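Local coordinates for protein Cif (Cell cycle inhibiting factor) (Escherichia coli, PDB 3EFY) that deamidates a glutamine side chain of host NEDD8 to glutamate, thereby switching off cullin-RING ubiquitin ligases and arresting the host cell cycle, at residues Q35-E40 with F161-Y166; S47-C52 with V70-G75; P81-Q86 with L108-L113; D129-A134 with G141-L146. All blocks are in the same frame, centred on the assembly; numbering follows the deposited sequence.

Contacts 1, 2 and 3 all reach the five-stranded antiparallel sheet of this papain-like (clan CA) catalytic part of Cif, whereas contact 4 joins a helix to the loop that follows it. Contacts 1 and 3 involve the two outermost strands, 159-166 and 111-112, and each rests on a pair of backbone hydrogen bonds. Contact 2 has one such bond plus a water bridge; contact 4 has none across it and depends on apolar packing. All are partly buried; the centre of contact 3 lies nearest that of the chain (about 9 Å), that of contact 4 farthest (about 18 Å). Contacts 1 and 2 meet where Tyr166 bonds to Asp71, which also receives Tyr85 of contact 3.

Contact 1 (Q35-E40 with F161-Y166); sequences QTLSLE and FQLFEY
With CG anti to the carbonyl carbon (chi1 -60°), Phe161 presents its ring edge to the start of helix 39-47, while Leu39, CG anti to its own backbone N (chi1 -176°), runs alongside the ring in the same direction. The Leu39 branch that touches is CD1, 3.8 Å from CE2 of Phe161, and Leu39 CA lies near the ring plane at that same edge. Beside this packing runs a single antiparallel bridge. Leu37 N donates to Phe161 O at 2.8 Å (167° at the hydrogen), and Phe161 N returns a bond to Leu37 O at 2.9 Å, approaching in the carbonyl plane. Phe161 O also receives a CA-H...O contact from Thr36 CA at 3.2 Å, so two donors of different strength converge on it. Further along, Leu37 CD2 meets Leu163 CD2 at 4.2 Å, and water 1 carries the pairing one step on, donating to Gln35 O and accepting from Leu163 N. Methyl CG2 of Thr36 lies 3.9 Å from Gln162 NE2, whose amide is held by Tyr29 and Phe31. The Phe161 ring also meets Phe120 edge-to-face. The opposite backbone edge of strand 159-166 pairs with strand 54-61. The chemistry thus implies a short, directional backbone link at the sheet margin, prolonged by one water, with Leu37 and Leu39 packed on Phe161 where helix 39-47 begins after its N-cap Ser38.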
loop_
_atom_site.group_PDB
_atom_site.type_symbol
_atom_site.label_atom_id
_atom_site.label_comp_id
_atom_site.label_asym_id
_atom_site.label_seq_id
_atom_site.Cartn_x
_atom_site.Cartn_y
_atom_site.Cartn_z
ATOM N N GLN A 35 8.030 16.584 -2.671
ATOM C CA GLN A 35 8.026 18.012 -2.775
ATOM C C GLN A 35 6.803 18.600 -2.090
ATOM O O GLN A 35 5.722 18.013 -2.102
ATOM C CB GLN A 35 8.050 18.471 -4.215
ATOM C CG GLN A 35 9.295 18.008 -5.001
ATOM C CD GLN A 35 10.567 18.495 -4.366
ATOM O OE1 GLN A 35 11.383 17.687 -3.882
ATOM N NE2 GLN A 35 10.721 19.808 -4.282
ATOM N N THR A 36 6.994 19.750 -1.492
ATOM C CA THR A 36 5.891 20.468 -0.800
ATOM C C THR A 36 5.597 21.844 -1.364
ATOM O O THR A 36 6.461 22.511 -1.909
ATOM C CB THR A 36 6.127 20.531 0.713
ATOM O OG1 THR A 36 7.282 21.313 0.999
ATOM C CG2 THR A 36 6.276 19.120 1.334
ATOM N N LEU A 37 4.346 22.257 -1.267
ATOM C CA LEU A 37 3.891 23.555 -1.696
ATOM C C LEU A 37 3.411 24.371 -0.483
ATOM O O LEU A 37 2.785 23.831 0.457
ATOM C CB LEU A 37 2.668 23.440 -2.635
ATOM C CG LEU A 37 2.860 22.795 -4.018
ATOM C CD1 LEU A 37 3.097 21.342 -3.965
ATOM C CD2 LEU A 37 1.602 23.112 -4.840
ATOM N N SER A 38 3.667 25.655 -0.550
ATOM C CA SER A 38 3.054 26.638 0.336
ATOM C C SER A 38 1.643 26.905 -0.122
ATOM O O SER A 38 1.252 26.573 -1.227
ATOM C CB SER A 38 3.836 27.956 0.346
ATOM O OG SER A 38 3.812 28.526 -0.957
ATOM N N LEU A 39 0.871 27.569 0.710
ATOM C CA LEU A 39 -0.460 27.983 0.279
ATOM C C LEU A 39 -0.422 28.894 -0.940
ATOM O O LEU A 39 -1.203 28.716 -1.864
ATOM C CB LEU A 39 -1.170 28.730 1.411
ATOM C CG LEU A 39 -2.603 29.129 1.114
ATOM C CD1 LEU A 39 -3.555 27.994 0.613
ATOM C CD2 LEU A 39 -3.164 29.809 2.391
ATOM N N GLU A 40 0.501 29.837 -0.976
ATOM C CA GLU A 40 0.576 30.738 -2.128
ATOM C C GLU A 40 0.859 29.958 -3.393
ATOM O O GLU A 40 0.239 30.198 -4.433
ATOM C CB GLU A 40 1.627 31.811 -1.884
ATOM C CG GLU A 40 2.162 32.572 -3.072
ATOM C CD GLU A 40 3.467 33.295 -2.680
ATOM O OE1 GLU A 40 4.579 32.808 -3.022
ATOM O OE2 GLU A 40 3.359 34.306 -1.965
ATOM N N PHE A 161 1.396 21.553 1.704
ATOM C CA PHE A 161 0.637 20.738 0.786
ATOM C C PHE A 161 1.554 19.879 -0.059
ATOM O O PHE A 161 2.714 20.221 -0.308
ATOM C CB PHE A 161 -0.156 21.606 -0.164
ATOM C CG PHE A 161 -1.143 22.514 0.521
ATOM C CD1 PHE A 161 -2.397 22.024 0.872
ATOM C CD2 PHE A 161 -0.827 23.838 0.787
ATOM C CE1 PHE A 161 -3.328 22.867 1.499
ATOM C CE2 PHE A 161 -1.748 24.682 1.372
ATOM C CZ PHE A 161 -2.999 24.183 1.742
ATOM N N GLN A 162 1.015 18.755 -0.527
ATOM C CA GLN A 162 1.640 17.972 -1.617
ATOM C C GLN A 162 0.568 17.740 -2.670
ATOM O O GLN A 162 -0.580 17.382 -2.331
ATOM C CB GLN A 162 2.178 16.638 -1.137
ATOM C CG GLN A 162 3.241 16.805 -0.038
ATOM C CD GLN A 162 3.763 15.494 0.489
ATOM O OE1 GLN A 162 3.324 14.409 0.067
ATOM N NE2 GLN A 162 4.745 15.570 1.399
ATOM N N LEU A 163 0.918 17.998 -3.941
ATOM C CA LEU A 163 -0.065 17.933 -5.024
ATOM C C LEU A 163 0.456 17.009 -6.132
ATOM O O LEU A 163 1.575 17.240 -6.652
ATOM C CB LEU A 163 -0.295 19.303 -5.587
ATOM C CG LEU A 163 -1.257 19.491 -6.735
ATOM C CD1 LEU A 163 -2.682 19.002 -6.361
ATOM C CD2 LEU A 163 -1.256 20.982 -7.144
ATOM N N PHE A 164 -0.319 16.023 -6.498
ATOM C CA PHE A 164 0.054 15.069 -7.526
ATOM C C PHE A 164 -1.080 14.822 -8.520
ATOM O O PHE A 164 -2.249 14.703 -8.129
ATOM C CB PHE A 164 0.398 13.703 -6.930
ATOM C CG PHE A 164 1.653 13.647 -6.104
ATOM C CD1 PHE A 164 1.647 14.050 -4.786
ATOM C CD2 PHE A 164 2.813 13.088 -6.617
ATOM C CE1 PHE A 164 2.792 13.921 -3.989
ATOM C CE2 PHE A 164 3.961 12.957 -5.805
ATOM C CZ PHE A 164 3.916 13.392 -4.484
ATOM N N GLU A 165 -0.755 14.647 -9.816
ATOM C CA GLU A 165 -1.717 14.084 -10.738
ATOM C C GLU A 165 -1.919 12.601 -10.480
ATOM O O GLU A 165 -0.963 11.906 -10.116
ATOM C CB GLU A 165 -1.216 14.322 -12.182
ATOM C CG GLU A 165 -2.223 13.867 -13.223
ATOM C CD GLU A 165 -1.769 14.034 -14.681
ATOM O OE1 GLU A 165 -0.720 14.716 -14.924
ATOM O OE2 GLU A 165 -2.512 13.461 -15.550
ATOM N N TYR A 166 -3.142 12.093 -10.631
ATOM C CA TYR A 166 -3.361 10.671 -10.575
ATOM C C TYR A 166 -4.183 10.181 -11.758
ATOM O O TYR A 166 -4.869 10.990 -12.394
ATOM C CB TYR A 166 -4.042 10.272 -9.266
ATOM C CG TYR A 166 -5.519 10.594 -9.112
ATOM C CD1 TYR A 166 -6.515 9.692 -9.543
ATOM C CD2 TYR A 166 -5.934 11.775 -8.526
ATOM C CE1 TYR A 166 -7.824 9.959 -9.371
ATOM C CE2 TYR A 166 -7.262 12.053 -8.347
ATOM C CZ TYR A 166 -8.228 11.141 -8.763
ATOM O OH TYR A 166 -9.590 11.369 -8.586
HETATM O O HOH W 1 3.912 18.090 -4.218
#

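Contact 2 (S47-C52 with V70-G75); sequences SCMPEC and VDIPKG
Met49 and Ile72 form the buried end of this contact, where the loop after helix 39-47 meets the end of strand 66-72 in the antiparallel sheet of this papain-like (clan CA) domain. The sulfur does the touching: Met49 SD lies 4.1 Å from Ile72 CG2 and as far from CD1, so both methyls of the isoleucine face it. Met49 reaches there with CG anti to its backbone N (chi1 -179°), bending only at the thioether. Phe55 and Arg80 also pack against Met49, which places this apolar end beside strand 54-61.

The other end is built of backbone and solvent. Gly75 N donates to Glu51 O at 3.0 Å, and although the donor lies in the carbonyl plane, the angle of 138° at the hydrogen marks the bond as bent. Gly75 O comes back against the Glu51 side chain, 3.1 Å from its CB. The Glu51 carboxylate itself turns to the backbone of Asn77, so this residue joins the 70-75 segment and the turn beyond it. Cys52 and Lys74 are exposed: the lysine chain, extended beyond CG, runs over the Cys52 carbonyl, bringing CE to 3.2 Å from Cys52 O. The ammonium group itself reaches that oxygen through solvent, with water 2 accepting from Lys74 NZ at 2.9 Å and donating to Cys52 O at 3.0 Å.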
loop_
_atom_site.group_PDB
_atom_site.type_symbol
_atom_site.label_atom_id
_atom_site.label_comp_id
_atom_site.label_asym_id
_atom_site.label_seq_id
_atom_site.Cartn_x
_atom_site.Cartn_y
_atom_site.Cartn_z
ATOM N N SER A 47 -5.211 27.946 -9.850
ATOM C CA SER A 47 -5.659 28.945 -10.838
ATOM C C SER A 47 -5.461 28.485 -12.260
ATOM O O SER A 47 -6.261 28.878 -13.162
ATOM C CB SER A 47 -4.963 30.285 -10.613
ATOM O OG SER A 47 -5.368 30.838 -9.368
ATOM N N CYS A 48 -4.449 27.645 -12.487
ATOM C CA CYS A 48 -4.130 27.095 -13.814
ATOM C C CYS A 48 -4.251 25.577 -13.931
ATOM O O CYS A 48 -3.724 24.957 -14.872
ATOM C CB CYS A 48 -2.757 27.568 -14.250
ATOM S SG CYS A 48 -1.399 26.977 -13.252
ATOM N N MET A 49 -5.008 24.953 -13.019
ATOM C CA MET A 49 -5.124 23.508 -12.995
ATOM C C MET A 49 -5.877 22.953 -14.194
ATOM O O MET A 49 -6.997 23.372 -14.447
ATOM C CB MET A 49 -5.841 23.045 -11.718
ATOM C CG MET A 49 -5.975 21.577 -11.620
ATOM S SD MET A 49 -6.463 21.081 -9.911
ATOM C CE MET A 49 -4.831 21.027 -9.184
ATOM N N PRO A 50 -5.262 22.033 -14.926
ATOM C CA PRO A 50 -5.970 21.447 -16.079
ATOM C C PRO A 50 -7.291 20.807 -15.693
ATOM O O PRO A 50 -7.392 20.125 -14.652
ATOM C CB PRO A 50 -5.001 20.399 -16.573
ATOM C CG PRO A 50 -3.681 20.961 -16.220
ATOM C CD PRO A 50 -3.864 21.580 -14.882
ATOM N N GLU A 51 -8.325 21.047 -16.502
ATOM C CA GLU A 51 -9.639 20.447 -16.329
ATOM C C GLU A 51 -9.693 18.982 -16.757
ATOM O O GLU A 51 -10.541 18.228 -16.286
ATOM C CB GLU A 51 -10.709 21.275 -17.081
ATOM C CG GLU A 51 -10.796 22.685 -16.595
ATOM C CD GLU A 51 -11.849 23.527 -17.331
ATOM O OE1 GLU A 51 -12.439 23.017 -18.344
ATOM O OE2 GLU A 51 -12.094 24.642 -16.818
ATOM N N CYS A 52 -8.791 18.574 -17.666
ATOM C CA CYS A 52 -8.747 17.262 -18.265
ATOM C C CYS A 52 -7.887 16.287 -17.453
ATOM O O CYS A 52 -7.643 15.155 -17.894
ATOM C CB CYS A 52 -8.142 17.346 -19.684
ATOM S SG CYS A 52 -6.330 17.672 -19.705
ATOM N N VAL A 70 -7.640 15.956 -0.271
ATOM C CA VAL A 70 -8.655 16.540 -1.156
ATOM C C VAL A 70 -8.416 15.942 -2.538
ATOM O O VAL A 70 -7.296 16.008 -3.076
ATOM C CB VAL A 70 -8.566 18.012 -1.187
ATOM C CG1 VAL A 70 -9.641 18.595 -2.167
ATOM C CG2 VAL A 70 -8.776 18.604 0.210
ATOM N N ASP A 71 -9.453 15.269 -3.032
ATOM C CA ASP A 71 -9.435 14.554 -4.325
ATOM C C ASP A 71 -10.162 15.520 -5.288
ATOM O O ASP A 71 -11.342 15.877 -5.043
ATOM C CB ASP A 71 -10.127 13.210 -4.142
ATOM C CG ASP A 71 -10.311 12.404 -5.437
ATOM O OD1 ASP A 71 -9.922 12.896 -6.518
ATOM O OD2 ASP A 71 -10.830 11.259 -5.354
ATOM N N ILE A 72 -9.470 15.893 -6.382
ATOM C CA ILE A 72 -9.967 16.802 -7.390
ATOM C C ILE A 72 -10.108 16.053 -8.736
ATOM O O ILE A 72 -9.163 15.987 -9.499
ATOM C CB ILE A 72 -9.098 18.045 -7.540
ATOM C CG1 ILE A 72 -8.868 18.757 -6.195
ATOM C CG2 ILE A 72 -9.736 19.047 -8.546
ATOM C CD1 ILE A 72 -7.701 19.698 -6.210
ATOM N N PRO A 73 -11.292 15.489 -9.010
ATOM C CA PRO A 73 -11.428 14.786 -10.290
ATOM C C PRO A 73 -11.353 15.731 -11.492
ATOM O O PRO A 73 -11.399 16.955 -11.348
ATOM C CB PRO A 73 -12.818 14.175 -10.206
ATOM C CG PRO A 73 -13.040 13.996 -8.707
ATOM C CD PRO A 73 -12.460 15.218 -8.133
ATOM N N LYS A 74 -11.234 15.108 -12.661
ATOM C CA LYS A 74 -11.437 15.855 -13.915
ATOM C C LYS A 74 -12.740 16.657 -13.810
ATOM O O LYS A 74 -13.782 16.151 -13.383
ATOM C CB LYS A 74 -11.529 14.878 -15.086
ATOM C CG LYS A 74 -10.254 14.123 -15.343
ATOM C CD LYS A 74 -10.348 13.207 -16.546
ATOM C CE LYS A 74 -9.029 12.480 -16.758
ATOM N NZ LYS A 74 -9.102 11.460 -17.878
ATOM N N GLY A 75 -12.686 17.910 -14.214
ATOM C CA GLY A 75 -13.836 18.764 -14.250
ATOM C C GLY A 75 -13.525 20.212 -14.545
ATOM O O GLY A 75 -12.386 20.652 -14.515
HETATM O O HOH W 2 -8.855 13.438 -20.021
#

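Contact 3 (P81-Q86 with L108-L113); sequences PAFLYQ and LTPILL
Ala82 and Ile111 supply the backbone hydrogen bonds of this contact, a reciprocal antiparallel pair. Ile111 N gives to Ala82 O at 2.8 Å, nearly in line with the carbonyl bond. Ala82 N gives to Ile111 O at 2.9 Å, but from above the carbonyl plane, 41° out of it. Next to them Pro81 and Leu112 form a non-hydrogen-bonded pair, as a proline without an N-H permits. Pairing then yields to solvent: water 3 accepts from Leu84 N and donates to Thr109 O.

Aromatic packing comes from Phe83. Pro110 CB sits 4.1 Å from the ring centroid and 29° off its normal, an off-centre CH-pi contact, while Leu108 O lies in plane at the ring edge, 3.7 Å from CE1.

Apolar contacts continue along the other side. Ala82 CB meets Leu113 CB at 4.2 Å, and Ile111, with CG1 between its backbone N and carbonyl carbon (chi1 64°), directs CD1 to Leu84 CB.

Strand 81-85 thus lies between 111-112 on one edge and 66-72 on the other, and Leu113 begins helix 113-124. The strand leads to Gln86, an active-site residue hydrogen-bonded to His66, while Tyr85 packs on helix 10-22 and on Leu188, from the C-terminal tag, of the second subunit.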
loop_
_atom_site.group_PDB
_atom_site.type_symbol
_atom_site.label_atom_id
_atom_site.label_comp_id
_atom_site.label_asym_id
_atom_site.label_seq_id
_atom_site.Cartn_x
_atom_site.Cartn_y
_atom_site.Cartn_z
ATOM N N PRO A 81 -15.881 20.364 -8.544
ATOM C CA PRO A 81 -16.108 19.505 -7.363
ATOM C C PRO A 81 -14.819 18.895 -6.791
ATOM O O PRO A 81 -13.793 18.793 -7.460
ATOM C CB PRO A 81 -17.013 18.394 -7.873
ATOM C CG PRO A 81 -17.331 18.744 -9.303
ATOM C CD PRO A 81 -16.475 19.815 -9.772
ATOM N N ALA A 82 -14.895 18.511 -5.519
ATOM C CA ALA A 82 -13.796 17.784 -4.888
ATOM C C ALA A 82 -14.391 16.840 -3.844
ATOM O O ALA A 82 -15.564 16.975 -3.486
ATOM C CB ALA A 82 -12.847 18.778 -4.245
ATOM N N PHE A 83 -13.567 15.934 -3.311
ATOM C CA PHE A 83 -13.969 15.046 -2.236
ATOM C C PHE A 83 -12.926 15.201 -1.140
ATOM O O PHE A 83 -11.744 15.393 -1.425
ATOM C CB PHE A 83 -14.053 13.634 -2.715
ATOM C CG PHE A 83 -15.125 13.426 -3.781
ATOM C CD1 PHE A 83 -16.389 13.003 -3.421
ATOM C CD2 PHE A 83 -14.844 13.645 -5.114
ATOM C CE1 PHE A 83 -17.379 12.809 -4.382
ATOM C CE2 PHE A 83 -15.850 13.463 -6.094
ATOM C CZ PHE A 83 -17.100 13.046 -5.707
ATOM N N LEU A 84 -13.351 15.082 0.097
ATOM C CA LEU A 84 -12.431 15.156 1.260
ATOM C C LEU A 84 -12.422 13.812 1.974
ATOM O O LEU A 84 -13.466 13.273 2.321
ATOM C CB LEU A 84 -12.904 16.232 2.216
ATOM C CG LEU A 84 -11.859 16.700 3.261
ATOM C CD1 LEU A 84 -12.005 18.234 3.522
ATOM C CD2 LEU A 84 -12.127 15.880 4.408
ATOM N N TYR A 85 -11.221 13.272 2.227
ATOM C CA TYR A 85 -11.018 12.014 2.903
ATOM C C TYR A 85 -10.142 12.277 4.157
ATOM O O TYR A 85 -9.156 12.993 4.099
ATOM C CB TYR A 85 -10.316 10.938 2.052
ATOM C CG TYR A 85 -10.853 10.838 0.626
ATOM C CD1 TYR A 85 -12.205 10.796 0.380
ATOM C CD2 TYR A 85 -9.971 10.825 -0.457
ATOM C CE1 TYR A 85 -12.696 10.693 -0.948
ATOM C CE2 TYR A 85 -10.455 10.729 -1.748
ATOM C CZ TYR A 85 -11.811 10.701 -1.977
ATOM O OH TYR A 85 -12.314 10.650 -3.291
ATOM N N GLN A 86 -10.479 11.645 5.274
ATOM C CA GLN A 86 -9.781 11.904 6.536
ATOM C C GLN A 86 -10.085 10.820 7.558
ATOM O O GLN A 86 -11.111 10.125 7.463
ATOM C CB GLN A 86 -10.190 13.261 7.117
ATOM C CG GLN A 86 -11.733 13.393 7.364
ATOM C CD GLN A 86 -12.150 14.540 8.232
ATOM O OE1 GLN A 86 -11.348 15.175 8.949
ATOM N NE2 GLN A 86 -13.454 14.814 8.212
ATOM N N LEU A 108 -18.906 10.563 0.685
ATOM C CA LEU A 108 -19.310 10.282 -0.699
ATOM C C LEU A 108 -20.087 11.394 -1.374
ATOM O O LEU A 108 -20.267 11.382 -2.596
ATOM C CB LEU A 108 -19.999 8.928 -0.854
ATOM C CG LEU A 108 -19.011 7.758 -0.725
ATOM C CD1 LEU A 108 -19.719 6.495 -1.018
ATOM C CD2 LEU A 108 -17.769 7.889 -1.602
ATOM N N THR A 109 -20.454 12.407 -0.605
ATOM C CA THR A 109 -21.014 13.623 -1.198
ATOM C C THR A 109 -19.914 14.597 -1.599
ATOM O O THR A 109 -19.123 15.011 -0.739
ATOM C CB THR A 109 -21.964 14.257 -0.195
ATOM O OG1 THR A 109 -23.048 13.323 0.010
ATOM C CG2 THR A 109 -22.581 15.567 -0.725
ATOM N N PRO A 110 -19.872 15.010 -2.871
ATOM C CA PRO A 110 -18.881 16.006 -3.251
ATOM C C PRO A 110 -19.084 17.363 -2.609
ATOM O O PRO A 110 -20.235 17.769 -2.241
ATOM C CB PRO A 110 -19.056 16.122 -4.757
ATOM C CG PRO A 110 -20.419 15.784 -5.004
ATOM C CD PRO A 110 -20.774 14.716 -3.997
ATOM N N ILE A 111 -17.970 18.052 -2.439
ATOM C CA ILE A 111 -17.944 19.415 -1.967
ATOM C C ILE A 111 -17.451 20.305 -3.098
ATOM O O ILE A 111 -17.173 19.784 -4.181
ATOM C CB ILE A 111 -17.084 19.598 -0.700
ATOM C CG1 ILE A 111 -15.620 19.287 -1.007
ATOM C CG2 ILE A 111 -17.671 18.719 0.437
ATOM C CD1 ILE A 111 -14.634 19.668 0.132
ATOM N N LEU A 112 -17.435 21.607 -2.882
ATOM C CA LEU A 112 -16.855 22.557 -3.851
ATOM C C LEU A 112 -15.407 22.797 -3.462
ATOM O O LEU A 112 -15.087 23.141 -2.308
ATOM C CB LEU A 112 -17.586 23.886 -3.872
ATOM C CG LEU A 112 -19.040 23.845 -4.391
ATOM C CD1 LEU A 112 -19.686 25.256 -4.293
ATOM C CD2 LEU A 112 -19.073 23.304 -5.804
ATOM N N LEU A 113 -14.519 22.621 -4.424
ATOM C CA LEU A 113 -13.137 22.975 -4.214
ATOM C C LEU A 113 -12.978 24.390 -3.703
ATOM O O LEU A 113 -12.170 24.656 -2.827
ATOM C CB LEU A 113 -12.344 22.744 -5.515
ATOM C CG LEU A 113 -10.851 23.062 -5.469
ATOM C CD1 LEU A 113 -10.120 22.213 -4.399
ATOM C CD2 LEU A 113 -10.218 22.758 -6.840
HETATM O O HOH W 3 -16.383 14.513 0.003
#

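Contact 4 (D129-A134 with G141-L146); sequences DLEQIA and GNVKML
Gly141 opens a helix-to-loop packing in which the segment after helix 130-137 folds back against the first turns of that helix. With positive phi (61°), its CA approaches Ala134 O at 3.4 Å, and the 171° angle at the hydrogen makes this a straight CA-H...O contact. Asn142 directs its side chain away and forms an Asx turn: OD1 accepts from Lys144 N at 2.9 Å, the donor standing above the amide carbonyl plane. Its backbone N bonds to Asp138, so Asn142 is held through both main chain and side chain at the start of the short 3-10 segment 143-145.

Val143 follows as the first apolar contact with the helix. Its CG2, anti to the backbone N, comes to 3.5 Å from Leu130 CB, tighter than usual van der Waals contact, and the two side chains cross at about a right angle. CG1 instead lies beside the Glu131 carboxylate, whose chain bends at chi2 (-74°) to lie over this branch. Lys144 and Met145 carry the chain around the turn, with Met145 N bonded to Asn142 O.

Leu146 then turns back into the interface. Its CD1 makes the close contacts: it lies 3.5 Å from Leu130 O, the two leucine side chains passing each other in opposite directions, and it also meets Ile133 and Ala134. Ile133 also packs on Tyr119 of helix 113-124, and its side chain lies about 8 Å from that of active-site His66. Leu146 CD1 stands 3.8 Å from Leu130 CD2 and equally far from Ile133 CG2.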
loop_
_atom_site.group_PDB
_atom_site.type_symbol
_atom_site.label_atom_id
_atom_site.label_comp_id
_atom_site.label_asym_id
_atom_site.label_seq_id
_atom_site.Cartn_x
_atom_site.Cartn_y
_atom_site.Cartn_z
ATOM N N ASP A 129 -13.701 30.202 11.638
ATOM C CA ASP A 129 -15.118 30.197 11.448
ATOM C C ASP A 129 -15.556 28.789 11.846
ATOM O O ASP A 129 -15.372 27.860 11.083
ATOM C CB ASP A 129 -15.401 30.525 9.985
ATOM C CG ASP A 129 -16.864 30.503 9.634
ATOM O OD1 ASP A 129 -17.673 29.938 10.400
ATOM O OD2 ASP A 129 -17.196 31.037 8.541
ATOM N N LEU A 130 -16.100 28.627 13.044
ATOM C CA LEU A 130 -16.420 27.288 13.523
ATOM C C LEU A 130 -17.501 26.592 12.707
ATOM O O LEU A 130 -17.474 25.358 12.553
ATOM C CB LEU A 130 -16.811 27.292 15.006
ATOM C CG LEU A 130 -15.718 27.439 16.058
ATOM C CD1 LEU A 130 -16.384 27.453 17.439
ATOM C CD2 LEU A 130 -14.649 26.320 15.973
ATOM N N GLU A 131 -18.454 27.354 12.159
ATOM C CA GLU A 131 -19.452 26.753 11.318
ATOM C C GLU A 131 -18.782 26.207 10.053
ATOM O O GLU A 131 -19.140 25.137 9.609
ATOM C CB GLU A 131 -20.583 27.725 10.958
ATOM C CG GLU A 131 -21.418 28.181 12.170
ATOM C CD GLU A 131 -22.378 27.130 12.729
ATOM O OE1 GLU A 131 -22.448 25.987 12.209
ATOM O OE2 GLU A 131 -23.078 27.458 13.726
ATOM N N GLN A 132 -17.827 26.968 9.538
ATOM C CA GLN A 132 -17.064 26.590 8.317
ATOM C C GLN A 132 -16.315 25.260 8.580
ATOM O O GLN A 132 -16.387 24.320 7.810
ATOM C CB GLN A 132 -16.116 27.705 7.973
ATOM C CG GLN A 132 -15.208 27.431 6.826
ATOM C CD GLN A 132 -14.364 28.627 6.449
ATOM O OE1 GLN A 132 -13.656 29.232 7.279
ATOM N NE2 GLN A 132 -14.430 28.977 5.172
ATOM N N ILE A 133 -15.659 25.182 9.729
ATOM C CA ILE A 133 -14.887 23.974 10.109
ATOM C C ILE A 133 -15.795 22.782 10.313
ATOM O O ILE A 133 -15.544 21.687 9.823
ATOM C CB ILE A 133 -14.014 24.246 11.371
ATOM C CG1 ILE A 133 -12.952 25.283 11.098
ATOM C CG2 ILE A 133 -13.360 22.937 11.923
ATOM C CD1 ILE A 133 -12.251 25.760 12.359
ATOM N N ALA A 134 -16.915 22.963 11.025
ATOM C CA ALA A 134 -17.849 21.857 11.186
ATOM C C ALA A 134 -18.448 21.359 9.910
ATOM O O ALA A 134 -18.604 20.151 9.714
ATOM C CB ALA A 134 -18.982 22.232 12.147
ATOM N N GLY A 141 -21.670 17.752 10.905
ATOM C CA GLY A 141 -21.646 19.193 10.791
ATOM C C GLY A 141 -21.948 19.945 12.066
ATOM O O GLY A 141 -22.508 21.046 12.022
ATOM N N ASN A 142 -21.567 19.364 13.202
ATOM C CA ASN A 142 -22.010 19.857 14.509
ATOM C C ASN A 142 -20.963 20.725 15.183
ATOM O O ASN A 142 -19.944 20.229 15.686
ATOM C CB ASN A 142 -22.408 18.668 15.375
ATOM C CG ASN A 142 -23.041 19.112 16.711
ATOM O OD1 ASN A 142 -23.034 20.294 17.041
ATOM N ND2 ASN A 142 -23.585 18.155 17.453
ATOM N N VAL A 143 -21.194 22.040 15.200
ATOM C CA VAL A 143 -20.252 22.985 15.749
ATOM C C VAL A 143 -20.007 22.757 17.266
ATOM O O VAL A 143 -18.910 23.014 17.759
ATOM C CB VAL A 143 -20.695 24.441 15.452
ATOM C CG1 VAL A 143 -21.958 24.790 16.242
ATOM C CG2 VAL A 143 -19.607 25.425 15.817
ATOM N N LYS A 144 -21.003 22.219 17.964
ATOM C CA LYS A 144 -20.853 21.964 19.405
ATOM C C LYS A 144 -19.843 20.880 19.709
ATOM O O LYS A 144 -19.405 20.766 20.863
ATOM C CB LYS A 144 -22.183 21.600 20.061
ATOM C CG LYS A 144 -23.200 22.711 19.939
ATOM C CD LYS A 144 -24.452 22.376 20.681
ATOM C CE LYS A 144 -25.465 23.512 20.578
ATOM N NZ LYS A 144 -26.823 23.030 21.018
ATOM N N MET A 145 -19.470 20.067 18.719
ATOM C CA MET A 145 -18.465 19.023 18.947
ATOM C C MET A 145 -17.032 19.508 18.797
ATOM O O MET A 145 -16.099 18.749 19.098
ATOM C CB MET A 145 -18.694 17.815 18.049
ATOM C CG MET A 145 -19.995 17.080 18.226
ATOM S SD MET A 145 -19.918 16.316 19.859
ATOM C CE MET A 145 -21.013 17.415 20.722
ATOM N N LEU A 146 -16.828 20.732 18.317
ATOM C CA LEU A 146 -15.505 21.264 18.105
ATOM C C LEU A 146 -14.975 21.892 19.356
ATOM O O LEU A 146 -15.745 22.291 20.244
ATOM C CB LEU A 146 -15.501 22.322 17.020
ATOM C CG LEU A 146 -16.013 21.822 15.677
ATOM C CD1 LEU A 146 -15.967 23.029 14.715
ATOM C CD2 LEU A 146 -15.218 20.633 15.092
#